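Local coordinates for novel antigen receptor (Ginglymostoma cirratum, PDB 4Q97), which probably serves in shark adaptive immunity as an antigen-binding antibody, the part considered here being its first constant domain, of the immunoglobulin C1-set, at residues A[9-14]-A[92-97]; A[13-18]-A[29-34]; A[36-41]-A[69-74]; A[52-57]-A[75-80]. One frame throughout, in Å; residues are numbered along the deposited sequence.

Interaction 1: residues A[9-14]-A[92-97]; sequences SPPIVS and CQVSHS
V13 and V94 meet tip to tip between the two sheets of the domain, and apolar packing supplies most of this contact. The methyl CG2 of V13 lies 3.5 Å from CG2 of V94. Because V13 holds CG1 anti to its own N (chi1 172°), that second branch lies on the side of the disulfide, 4.2 Å from SG of C92, which is bonded to C33. P11 and V94 pass flank to flank, running opposite ways, with P11 CG 3.8 Å from V94 CG1. The same proline turns its CD to H96, 3.7 Å from the CB of the histidine.

Polar interactions gather at the other end of the contact. The imidazole of H96 lies beside the backbone of S9 and P10, but its NE2 is 3.6 Å from S9 O and bonds instead to the carbonyl of Y39, while ND1 bonds to that of N42. The hydroxyl of S9 likewise finds its partner outside the pair of segments, at G37 O.

Strand 12-18 and the proline that leads into it thus face strand 89-96 through alternate side chains, P11 and V13 against C92, V94 and H96. With a carbonyl oxygen at each ring nitrogen, H96 has its rotation fixed and would be well suited to a doubly protonated imidazole, so a buried polar group closes an otherwise greasy interface.

Interaction 2: residues A[13-18]-A[29-34]; sequences VSLLHS and VQLVCL
The first two strands of the immunoglobulin C1-set sandwich, A and B, pair here: S14, L16 and S18 of strand 12-18 lie against L34, V32 and Q30 of strand 28-38 as antiparallel hydrogen-bonded pairs. The short axes come within 4.6 Å and run at 168° to each other. Each pair makes two backbone bonds, six in all. V32 N reaches L16 O at 2.7 Å in a nearly straight bond of 169°, whereas Q30 N to S18 O, at the strand end, is stretched to 3.3 Å.

Between these pairs sit the non-hydrogen-bonded pairs L15 with C33 and H17 with L31, whose side chains emerge on the other face. L15 lays CD1 4.2 Å from C33 CB. L31 brings CD2 alongside the CB of H17, at 3.5 Å. C33 carries SG anti to its backbone N (chi1 -176°), which directs the sulfur to C92 in the opposite sheet; W47 packs against L15, L31 and C33 from that side. On the face with S14 and Q30, S18 OG stands 3.8 Å from Q30 CB and is hydrogen-bonded to Q23 NE2, and S14, S18, Q30 and L34 touch the second subunit.

The main chain is therefore tied at every second pair, and the side chains sort by face: C33, L15 and L31 toward the opposite sheet, with H17 exposed at the end of that face, and a mixed serine, glutamine and aliphatic surface on the other.

Interaction 3: residues A[36-41]-A[69-74]; sequences SGYYPE and NDFSCA
F71 reaches across to Y38, Y39 and E41. Its CB lies over one face of the Y38 ring, a CH-pi contact 3.9 Å from the centroid and offset toward the rim. With CG anti to the carbonyl carbon (chi1 -67°), the ring then heads toward the turn that follows Y38. Along one edge CD2 approaches Y38 O, in the plane of the phenyl ring, at 3.5 Å. Further out, CE2 lies 4.0 Å from CD1 of Y39, which comes in at the ring edge, the two ring planes being only moderately tilted. E41 CB stands 4.0 Å above the centre of the F71 ring, only 7° off the normal; the cis peptide before P40 probably helps bring the chain round to this place.

The backbone beneath forms a G1 beta bulge, in which G37 and Y38 both face F71. G37 N gives a bond of 2.9 Å to F71 O, and F71 N a longer one of 3.3 Å to Y38 O. The positive phi of G37 (87°) suits the glycine at this position. Two backbone bonds thus set the register while E41 lies over one face of the phenyl ring, whose edge meets Y39 and a carbonyl oxygen, a favourable polarity for ring hydrogens.

Interaction 4: residues A[52-57]-A[75-80]; sequences KTITSG and SLLKVP
L77 divides its two methyls between I54 and G57, and these touches make up most of the contact. CD2 meets CD1 of I54 tip to tip at 3.7 Å. CD1 rests against the carbonyl of G57, 3.4 Å from its O, with S56 O a little farther off. The same G57 oxygen accepts a weak hydrogen bond from K78 N, 3.3 Å long though fairly straight at 162°. One carbonyl thus makes a weak link to the strand and also borders the leucine tip.

The next shell explains the placing. L77 has CG anti to its backbone N (chi1 172°), which carries the isobutyl group inward to where W47 packs on it; I54 leans on the same indole and on Y90, and its backbone is bonded to that of W47. W47 is itself held by NE1, which bonds to S75 OG, a hydroxyl also paired with T60 OG1. The backbone of L77 is tied to L31 in the neighbouring strand. G57 takes a positive phi of 86°, where its lack of a side chain is needed. K78 leads away from the core, its NZ bonded to S67 OG of the second subunit.

Segment 52-57 thus leaves the short strand 52-53 at the edge of one sheet and crosses to the other, where strand 58-65 begins beside strand 71-80. Such a connection between strand C (44-49) and strand D (58-65), crossing at the edge of the sandwich beside a core packed round a central tryptophan, fits the C1-set immunoglobulin fold.

Overall arrangement
Interactions 2, 3 and 4 all draw on the sheet of strands 12-18, 28-38, 71-80 and 58-65; interaction 1 spans the gap to strand 89-96 of the opposite sheet. Interactions 1 and 2 share V13 and S14, lie about 14 Å apart between centres and are joined by the C33-C92 disulfide. Interaction 3 is about 9 Å from interaction 1, centre to centre, at one end of the sandwich. Interaction 4 lies toward the other end, about 22 Å between centres from interaction 3 although both use strand 71-80. Along the chain interaction 2 closes first, interactions 3 and 4 interlock, and interaction 1 encloses both of these. Together they describe a compact two-sheet domain whose first-named sheet meets a second subunit.

Interaction 1: residues A[9-14]-A[92-97]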
loop_
_atom_site.group_PDB
_atom_site.type_symbol
_atom_site.label_atom_id
_atom_site.label_comp_id
_atom_site.label_asym_id
_atom_site.label_seq_id
_atom_site.Cartn_x
_atom_site.Cartn_y
_atom_site.Cartn_z
ATOM N N SER A 9 10.469 -12.635 12.576
ATOM C CA SER A 9 11.108 -12.156 11.359
ATOM C C SER A 9 10.914 -10.651 11.177
ATOM O O SER A 9 9.824 -10.129 11.434
ATOM C CB SER A 9 10.609 -12.931 10.138
ATOM O OG SER A 9 9.261 -12.621 9.853
ATOM N N PRO A 10 11.975 -9.949 10.738
ATOM C CA PRO A 10 11.913 -8.498 10.602
ATOM C C PRO A 10 11.088 -8.074 9.384
ATOM O O PRO A 10 11.112 -8.759 8.363
ATOM C CB PRO A 10 13.384 -8.100 10.437
ATOM C CG PRO A 10 14.029 -9.287 9.815
ATOM C CD PRO A 10 13.275 -10.495 10.295
ATOM N N PRO A 11 10.367 -6.941 9.491
ATOM C CA PRO A 11 9.504 -6.504 8.395
ATOM C C PRO A 11 10.306 -6.168 7.148
ATOM O O PRO A 11 11.429 -5.666 7.244
ATOM C CB PRO A 11 8.841 -5.240 8.951
ATOM C CG PRO A 11 9.787 -4.730 9.978
ATOM C CD PRO A 11 10.419 -5.950 10.583
ATOM N N ILE A 12 9.750 -6.479 5.983
ATOM C CA ILE A 12 10.299 -5.960 4.742
ATOM C C ILE A 12 9.605 -4.627 4.513
ATOM O O ILE A 12 8.375 -4.537 4.563
ATOM C CB ILE A 12 10.093 -6.926 3.557
ATOM C CG1 ILE A 12 10.693 -8.302 3.889
ATOM C CG2 ILE A 12 10.703 -6.350 2.283
ATOM C CD1 ILE A 12 10.345 -9.390 2.882
ATOM N N VAL A 13 10.410 -3.596 4.292
ATOM C CA VAL A 13 9.942 -2.220 4.236
ATOM C C VAL A 13 10.183 -1.642 2.853
ATOM O O VAL A 13 11.278 -1.736 2.305
ATOM C CB VAL A 13 10.667 -1.351 5.286
ATOM C CG1 VAL A 13 10.330 0.128 5.111
ATOM C CG2 VAL A 13 10.320 -1.837 6.683
ATOM N N SER A 14 9.147 -1.041 2.292
ATOM C CA SER A 14 9.234 -0.516 0.954
ATOM C C SER A 14 8.363 0.734 0.855
ATOM O O SER A 14 7.166 0.706 1.171
ATOM C CB SER A 14 8.816 -1.613 -0.021
ATOM O OG SER A 14 8.578 -1.119 -1.316
ATOM N N CYS A 92 9.812 6.789 5.958
ATOM C CA CYS A 92 9.115 6.096 7.030
ATOM C C CYS A 92 10.119 5.192 7.740
ATOM O O CYS A 92 11.081 4.692 7.135
ATOM C CB CYS A 92 7.906 5.290 6.524
ATOM S SG CYS A 92 8.347 3.862 5.514
ATOM N N GLN A 93 9.879 5.002 9.030
ATOM C CA GLN A 93 10.761 4.248 9.889
ATOM C C GLN A 93 9.926 3.174 10.581
ATOM O O GLN A 93 8.858 3.464 11.129
ATOM C CB GLN A 93 11.436 5.196 10.887
ATOM C CG GLN A 93 12.547 4.573 11.718
ATOM C CD GLN A 93 13.800 5.435 11.796
ATOM O OE1 GLN A 93 13.741 6.662 11.698
ATOM N NE2 GLN A 93 14.946 4.787 11.974
ATOM N N VAL A 94 10.406 1.933 10.522
ATOM C CA VAL A 94 9.685 0.787 11.078
ATOM C C VAL A 94 10.472 0.089 12.193
ATOM O O VAL A 94 11.620 -0.331 12.001
ATOM C CB VAL A 94 9.308 -0.244 9.991
ATOM C CG1 VAL A 94 8.367 -1.295 10.571
ATOM C CG2 VAL A 94 8.671 0.442 8.786
ATOM N N SER A 95 9.834 -0.037 13.355
ATOM C CA SER A 95 10.441 -0.669 14.519
ATOM C C SER A 95 9.771 -1.980 14.866
ATOM O O SER A 95 8.543 -2.072 14.900
ATOM C CB SER A 95 10.399 0.260 15.735
ATOM O OG SER A 95 11.707 0.544 16.193
ATOM N N HIS A 96 10.595 -2.988 15.135
ATOM C CA HIS A 96 10.126 -4.321 15.474
ATOM C C HIS A 96 10.983 -4.836 16.623
ATOM O O HIS A 96 12.079 -5.356 16.415
ATOM C CB HIS A 96 10.209 -5.233 14.245
ATOM C CG HIS A 96 9.478 -6.532 14.397
ATOM N ND1 HIS A 96 8.132 -6.601 14.683
ATOM C CD2 HIS A 96 9.903 -7.811 14.281
ATOM C CE1 HIS A 96 7.765 -7.868 14.751
ATOM N NE2 HIS A 96 8.822 -8.622 14.508
ATOM N N SER A 97 10.479 -4.662 17.842
ATOM C CA SER A 97 11.220 -5.020 19.051
ATOM C C SER A 97 11.648 -6.484 19.083
ATOM O O SER A 97 12.790 -6.786 19.431
ATOM C CB SER A 97 10.406 -4.698 20.302
ATOM O OG SER A 97 11.135 -5.029 21.472
#

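Interaction 2: residues A[13-18]-A[29-34]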
loop_
_atom_site.group_PDB
_atom_site.type_symbol
_atom_site.label_atom_id
_atom_site.label_comp_id
_atom_site.label_asym_id
_atom_site.label_seq_id
_atom_site.Cartn_x
_atom_site.Cartn_y
_atom_site.Cartn_z
ATOM N N VAL A 13 10.410 -3.596 4.292
ATOM C CA VAL A 13 9.942 -2.220 4.236
ATOM C C VAL A 13 10.183 -1.642 2.853
ATOM O O VAL A 13 11.278 -1.736 2.305
ATOM C CB VAL A 13 10.667 -1.351 5.286
ATOM C CG1 VAL A 13 10.330 0.128 5.111
ATOM C CG2 VAL A 13 10.320 -1.837 6.683
ATOM N N SER A 14 9.147 -1.041 2.292
ATOM C CA SER A 14 9.234 -0.516 0.954
ATOM C C SER A 14 8.363 0.734 0.855
ATOM O O SER A 14 7.166 0.706 1.171
ATOM C CB SER A 14 8.816 -1.613 -0.021
ATOM O OG SER A 14 8.578 -1.119 -1.316
ATOM N N LEU A 15 8.997 1.840 0.469
ATOM C CA LEU A 15 8.314 3.113 0.304
ATOM C C LEU A 15 8.038 3.362 -1.175
ATOM O O LEU A 15 8.945 3.284 -2.013
ATOM C CB LEU A 15 9.150 4.258 0.869
ATOM C CG LEU A 15 8.302 5.423 1.359
ATOM C CD1 LEU A 15 8.435 5.610 2.848
ATOM C CD2 LEU A 15 8.703 6.709 0.689
ATOM N N LEU A 16 6.780 3.650 -1.490
ATOM C CA LEU A 16 6.362 3.809 -2.878
ATOM C C LEU A 16 5.568 5.097 -3.060
ATOM O O LEU A 16 4.854 5.529 -2.154
ATOM C CB LEU A 16 5.524 2.604 -3.331
ATOM C CG LEU A 16 6.020 1.216 -2.918
ATOM C CD1 LEU A 16 4.932 0.161 -3.089
ATOM C CD2 LEU A 16 7.286 0.839 -3.675
ATOM N N HIS A 17 5.695 5.698 -4.239
ATOM C CA HIS A 17 4.964 6.922 -4.546
ATOM C C HIS A 17 4.031 6.702 -5.726
ATOM O O HIS A 17 4.319 5.901 -6.617
ATOM C CB HIS A 17 5.934 8.070 -4.845
ATOM C CG HIS A 17 6.359 8.147 -6.281
ATOM N ND1 HIS A 17 6.955 7.094 -6.941
ATOM C CD2 HIS A 17 6.265 9.152 -7.184
ATOM C CE1 HIS A 17 7.204 7.443 -8.190
ATOM N NE2 HIS A 17 6.803 8.690 -8.361
ATOM N N SER A 18 2.906 7.401 -5.714
ATOM C CA SER A 18 2.091 7.541 -6.915
ATOM C C SER A 18 1.645 8.987 -7.069
ATOM O O SER A 18 1.217 9.626 -6.101
ATOM C CB SER A 18 0.883 6.603 -6.897
ATOM O OG SER A 18 0.026 6.888 -5.804
ATOM N N VAL A 29 -0.025 14.107 -3.126
ATOM C CA VAL A 29 0.791 13.039 -3.667
ATOM C C VAL A 29 0.749 11.940 -2.622
ATOM O O VAL A 29 0.848 12.214 -1.424
ATOM C CB VAL A 29 2.220 13.547 -3.997
ATOM C CG1 VAL A 29 3.245 13.090 -2.971
ATOM C CG2 VAL A 29 2.633 13.104 -5.390
ATOM N N GLN A 30 0.541 10.708 -3.072
ATOM C CA GLN A 30 0.343 9.585 -2.159
ATOM C C GLN A 30 1.615 8.759 -2.022
ATOM O O GLN A 30 2.198 8.307 -3.017
ATOM C CB GLN A 30 -0.825 8.705 -2.624
ATOM C CG GLN A 30 -1.296 7.665 -1.612
ATOM C CD GLN A 30 -2.376 8.176 -0.673
ATOM O OE1 GLN A 30 -2.613 9.390 -0.573
ATOM N NE2 GLN A 30 -3.036 7.245 0.016
ATOM N N LEU A 31 2.041 8.590 -0.775
ATOM C CA LEU A 31 3.171 7.737 -0.444
ATOM C C LEU A 31 2.676 6.549 0.355
ATOM O O LEU A 31 1.836 6.696 1.242
ATOM C CB LEU A 31 4.228 8.498 0.355
ATOM C CG LEU A 31 4.879 9.730 -0.269
ATOM C CD1 LEU A 31 6.045 10.175 0.595
ATOM C CD2 LEU A 31 5.351 9.464 -1.689
ATOM N N VAL A 32 3.195 5.372 0.025
ATOM C CA VAL A 32 2.839 4.153 0.728
ATOM C C VAL A 32 4.083 3.569 1.385
ATOM O O VAL A 32 5.064 3.238 0.711
ATOM C CB VAL A 32 2.201 3.104 -0.214
ATOM C CG1 VAL A 32 1.891 1.816 0.541
ATOM C CG2 VAL A 32 0.934 3.651 -0.854
ATOM N N CYS A 33 4.043 3.458 2.707
ATOM C CA CYS A 33 5.064 2.701 3.411
ATOM C C CYS A 33 4.560 1.273 3.615
ATOM O O CYS A 33 3.797 0.992 4.540
ATOM C CB CYS A 33 5.432 3.371 4.736
ATOM S SG CYS A 33 6.777 2.570 5.632
ATOM N N LEU A 34 4.977 0.382 2.721
ATOM C CA LEU A 34 4.621 -1.023 2.818
ATOM C C LEU A 34 5.528 -1.776 3.771
ATOM O O LEU A 34 6.748 -1.772 3.609
ATOM C CB LEU A 34 4.671 -1.699 1.456
ATOM C CG LEU A 34 3.925 -3.023 1.502
ATOM C CD1 LEU A 34 2.444 -2.780 1.758
ATOM C CD2 LEU A 34 4.148 -3.750 0.200
#

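Interaction 3: residues A[36-41]-A[69-74]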
loop_
_atom_site.group_PDB
_atom_site.type_symbol
_atom_site.label_atom_id
_atom_site.label_comp_id
_atom_site.label_asym_id
_atom_site.label_seq_id
_atom_site.Cartn_x
_atom_site.Cartn_y
_atom_site.Cartn_z
ATOM N N SER A 36 5.784 -5.570 5.291
ATOM C CA SER A 36 5.288 -6.936 5.117
ATOM C C SER A 36 6.281 -7.979 5.604
ATOM O O SER A 36 7.490 -7.762 5.558
ATOM C CB SER A 36 4.983 -7.182 3.637
ATOM O OG SER A 36 6.122 -6.911 2.848
ATOM N N GLY A 37 5.770 -9.115 6.062
ATOM C CA GLY A 37 6.620 -10.268 6.359
ATOM C C GLY A 37 7.210 -10.288 7.750
ATOM O O GLY A 37 8.245 -10.926 7.992
ATOM N N TYR A 38 6.545 -9.600 8.672
ATOM C CA TYR A 38 7.004 -9.533 10.048
ATOM C C TYR A 38 6.147 -10.384 10.982
ATOM O O TYR A 38 4.931 -10.518 10.796
ATOM C CB TYR A 38 7.076 -8.079 10.532
ATOM C CG TYR A 38 5.756 -7.345 10.495
ATOM C CD1 TYR A 38 4.955 -7.266 11.628
ATOM C CD2 TYR A 38 5.308 -6.724 9.329
ATOM C CE1 TYR A 38 3.741 -6.599 11.602
ATOM C CE2 TYR A 38 4.091 -6.053 9.295
ATOM C CZ TYR A 38 3.312 -6.000 10.434
ATOM O OH TYR A 38 2.106 -5.338 10.420
ATOM N N TYR A 39 6.811 -10.972 11.970
ATOM C CA TYR A 39 6.166 -11.742 13.025
ATOM C C TYR A 39 6.985 -11.536 14.299
ATOM O O TYR A 39 8.215 -11.628 14.247
ATOM C CB TYR A 39 6.119 -13.233 12.671
ATOM C CG TYR A 39 5.310 -14.046 13.654
ATOM C CD1 TYR A 39 3.961 -14.295 13.427
ATOM C CD2 TYR A 39 5.884 -14.542 14.825
ATOM C CE1 TYR A 39 3.208 -15.024 14.329
ATOM C CE2 TYR A 39 5.135 -15.267 15.739
ATOM C CZ TYR A 39 3.797 -15.507 15.480
ATOM O OH TYR A 39 3.037 -16.233 16.364
ATOM N N PRO A 40 6.325 -11.233 15.441
ATOM C CA PRO A 40 4.903 -10.961 15.706
ATOM C C PRO A 40 4.418 -9.658 15.060
ATOM O O PRO A 40 5.175 -9.014 14.334
ATOM C CB PRO A 40 4.852 -10.831 17.236
ATOM C CG PRO A 40 6.062 -11.536 17.729
ATOM C CD PRO A 40 7.101 -11.245 16.693
ATOM N N GLU A 41 3.170 -9.280 15.327
ATOM C CA GLU A 41 2.568 -8.090 14.715
ATOM C C GLU A 41 3.161 -6.753 15.200
ATOM O O GLU A 41 3.324 -5.831 14.408
ATOM C CB GLU A 41 1.041 -8.116 14.875
ATOM C CG GLU A 41 0.543 -7.963 16.301
ATOM C CD GLU A 41 -0.566 -8.940 16.634
ATOM O OE1 GLU A 41 -0.289 -9.901 17.382
ATOM O OE2 GLU A 41 -1.702 -8.759 16.142
ATOM N N ASN A 69 1.742 -17.085 7.247
ATOM C CA ASN A 69 1.623 -16.778 8.683
ATOM C C ASN A 69 2.485 -15.561 8.994
ATOM O O ASN A 69 3.330 -15.552 9.898
ATOM C CB ASN A 69 1.936 -17.987 9.578
ATOM C CG ASN A 69 0.736 -18.902 9.768
ATOM O OD1 ASN A 69 0.885 -20.072 10.122
ATOM N ND2 ASN A 69 -0.466 -18.372 9.533
ATOM N N ASP A 70 2.241 -14.546 8.174
ATOM C CA ASP A 70 2.942 -13.285 8.156
ATOM C C ASP A 70 1.943 -12.179 8.361
ATOM O O ASP A 70 0.733 -12.380 8.210
ATOM C CB ASP A 70 3.547 -13.070 6.774
ATOM C CG ASP A 70 5.024 -13.226 6.759
ATOM O OD1 ASP A 70 5.639 -13.134 7.842
ATOM O OD2 ASP A 70 5.571 -13.420 5.657
ATOM N N PHE A 71 2.458 -10.998 8.675
ATOM C CA PHE A 71 1.642 -9.809 8.694
ATOM C C PHE A 71 2.161 -8.805 7.680
ATOM O O PHE A 71 3.369 -8.595 7.553
ATOM C CB PHE A 71 1.607 -9.195 10.092
ATOM C CG PHE A 71 0.906 -10.048 11.113
ATOM C CD1 PHE A 71 -0.479 -10.007 11.244
ATOM C CD2 PHE A 71 1.634 -10.890 11.950
ATOM C CE1 PHE A 71 -1.124 -10.789 12.188
ATOM C CE2 PHE A 71 0.995 -11.672 12.898
ATOM C CZ PHE A 71 -0.388 -11.624 13.015
ATOM N N SER A 72 1.229 -8.214 6.942
ATOM C CA SER A 72 1.518 -7.064 6.105
ATOM C C SER A 72 0.587 -5.935 6.501
ATOM O O SER A 72 -0.565 -6.168 6.874
ATOM C CB SER A 72 1.315 -7.396 4.630
ATOM O OG SER A 72 2.226 -8.387 4.190
ATOM N N CYS A 73 1.093 -4.710 6.442
ATOM C CA CYS A 73 0.239 -3.545 6.584
ATOM C C CYS A 73 0.818 -2.423 5.751
ATOM O O CYS A 73 1.955 -2.516 5.285
ATOM C CB CYS A 73 0.075 -3.138 8.054
ATOM S SG CYS A 73 1.454 -2.231 8.777
ATOM N N ALA A 74 0.027 -1.377 5.545
ATOM C CA ALA A 74 0.484 -0.218 4.794
ATOM C C ALA A 74 0.263 1.044 5.613
ATOM O O ALA A 74 -0.767 1.191 6.281
ATOM C CB ALA A 74 -0.238 -0.129 3.458
#

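Interaction 4: residues A[52-57]-A[75-80]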
loop_
_atom_site.group_PDB
_atom_site.type_symbol
_atom_site.label_atom_id
_atom_site.label_comp_id
_atom_site.label_asym_id
_atom_site.label_seq_id
_atom_site.Cartn_x
_atom_site.Cartn_y
_atom_site.Cartn_z
ATOM N N LYS A 52 13.382 15.923 9.736
ATOM C CA LYS A 52 12.389 16.231 10.770
ATOM C C LYS A 52 11.098 15.420 10.631
ATOM O O LYS A 52 10.650 15.130 9.522
ATOM C CB LYS A 52 12.066 17.733 10.773
ATOM C CG LYS A 52 13.280 18.656 10.817
ATOM C CD LYS A 52 13.848 18.800 12.223
ATOM C CE LYS A 52 15.165 19.561 12.205
ATOM N NZ LYS A 52 15.755 19.691 13.567
ATOM N N THR A 53 10.502 15.084 11.775
ATOM C CA THR A 53 9.294 14.256 11.865
ATOM C C THR A 53 8.093 14.833 11.100
ATOM O O THR A 53 8.060 16.025 10.780
ATOM C CB THR A 53 8.895 14.045 13.346
ATOM O OG1 THR A 53 10.073 13.849 14.139
ATOM C CG2 THR A 53 7.971 12.837 13.514
ATOM N N ILE A 54 7.124 13.968 10.801
ATOM C CA ILE A 54 5.832 14.378 10.255
ATOM C C ILE A 54 4.758 14.138 11.320
ATOM O O ILE A 54 4.665 13.046 11.884
ATOM C CB ILE A 54 5.504 13.637 8.936
ATOM C CG1 ILE A 54 6.557 13.962 7.874
ATOM C CG2 ILE A 54 4.122 14.011 8.418
ATOM C CD1 ILE A 54 6.475 13.102 6.632
ATOM N N THR A 55 3.961 15.171 11.588
ATOM C CA THR A 55 3.003 15.174 12.698
ATOM C C THR A 55 1.704 14.424 12.394
ATOM O O THR A 55 1.254 13.605 13.198
ATOM C CB THR A 55 2.665 16.614 13.141
ATOM O OG1 THR A 55 2.355 17.408 11.987
ATOM C CG2 THR A 55 3.843 17.245 13.872
ATOM N N SER A 56 1.100 14.717 11.242
ATOM C CA SER A 56 -0.159 14.087 10.829
ATOM C C SER A 56 -0.237 13.944 9.308
ATOM O O SER A 56 0.772 14.065 8.609
ATOM C CB SER A 56 -1.359 14.888 11.349
ATOM O OG SER A 56 -1.544 16.075 10.594
ATOM N N GLY A 57 -1.442 13.697 8.802
ATOM C CA GLY A 57 -1.660 13.480 7.376
ATOM C C GLY A 57 -1.448 12.029 6.979
ATOM O O GLY A 57 -1.464 11.697 5.789
ATOM N N SER A 75 1.248 1.938 5.579
ATOM C CA SER A 75 1.096 3.264 6.161
ATOM C C SER A 75 0.977 4.286 5.039
ATOM O O SER A 75 1.862 4.394 4.184
ATOM C CB SER A 75 2.259 3.605 7.091
ATOM O OG SER A 75 1.988 4.804 7.799
ATOM N N LEU A 76 -0.122 5.034 5.057
ATOM C CA LEU A 76 -0.489 5.918 3.956
ATOM C C LEU A 76 -0.345 7.395 4.302
ATOM O O LEU A 76 -1.004 7.891 5.215
ATOM C CB LEU A 76 -1.929 5.633 3.534
ATOM C CG LEU A 76 -2.138 4.357 2.729
ATOM C CD1 LEU A 76 -3.575 3.866 2.832
ATOM C CD2 LEU A 76 -1.746 4.627 1.287
ATOM N N LEU A 77 0.513 8.088 3.557
ATOM C CA LEU A 77 0.707 9.517 3.738
ATOM C C LEU A 77 0.359 10.286 2.469
ATOM O O LEU A 77 0.860 9.975 1.380
ATOM C CB LEU A 77 2.140 9.827 4.183
ATOM C CG LEU A 77 2.583 11.299 4.240
ATOM C CD1 LEU A 77 1.943 12.044 5.404
ATOM C CD2 LEU A 77 4.097 11.404 4.320
ATOM N N LYS A 78 -0.519 11.278 2.620
ATOM C CA LYS A 78 -0.788 12.237 1.555
ATOM C C LYS A 78 0.123 13.424 1.790
ATOM O O LYS A 78 0.047 14.070 2.842
ATOM C CB LYS A 78 -2.240 12.717 1.581
ATOM C CG LYS A 78 -3.262 11.692 2.037
ATOM C CD LYS A 78 -4.641 12.324 2.091
ATOM C CE LYS A 78 -5.436 11.844 3.297
ATOM N NZ LYS A 78 -6.487 12.833 3.679
ATOM N N VAL A 79 0.998 13.702 0.829
ATOM C CA VAL A 79 1.852 14.880 0.916
ATOM C C VAL A 79 1.449 15.930 -0.122
ATOM O O VAL A 79 1.272 15.608 -1.296
ATOM C CB VAL A 79 3.371 14.531 0.888
ATOM C CG1 VAL A 79 3.595 13.043 0.666
ATOM C CG2 VAL A 79 4.138 15.356 -0.138
ATOM N N PRO A 80 1.253 17.183 0.326
ATOM C CA PRO A 80 1.065 18.330 -0.553
ATOM C C PRO A 80 1.980 18.282 -1.785
ATOM O O PRO A 80 3.189 18.085 -1.649
ATOM C CB PRO A 80 1.439 19.514 0.349
ATOM C CG PRO A 80 1.252 19.025 1.759
ATOM C CD PRO A 80 0.982 17.545 1.729
#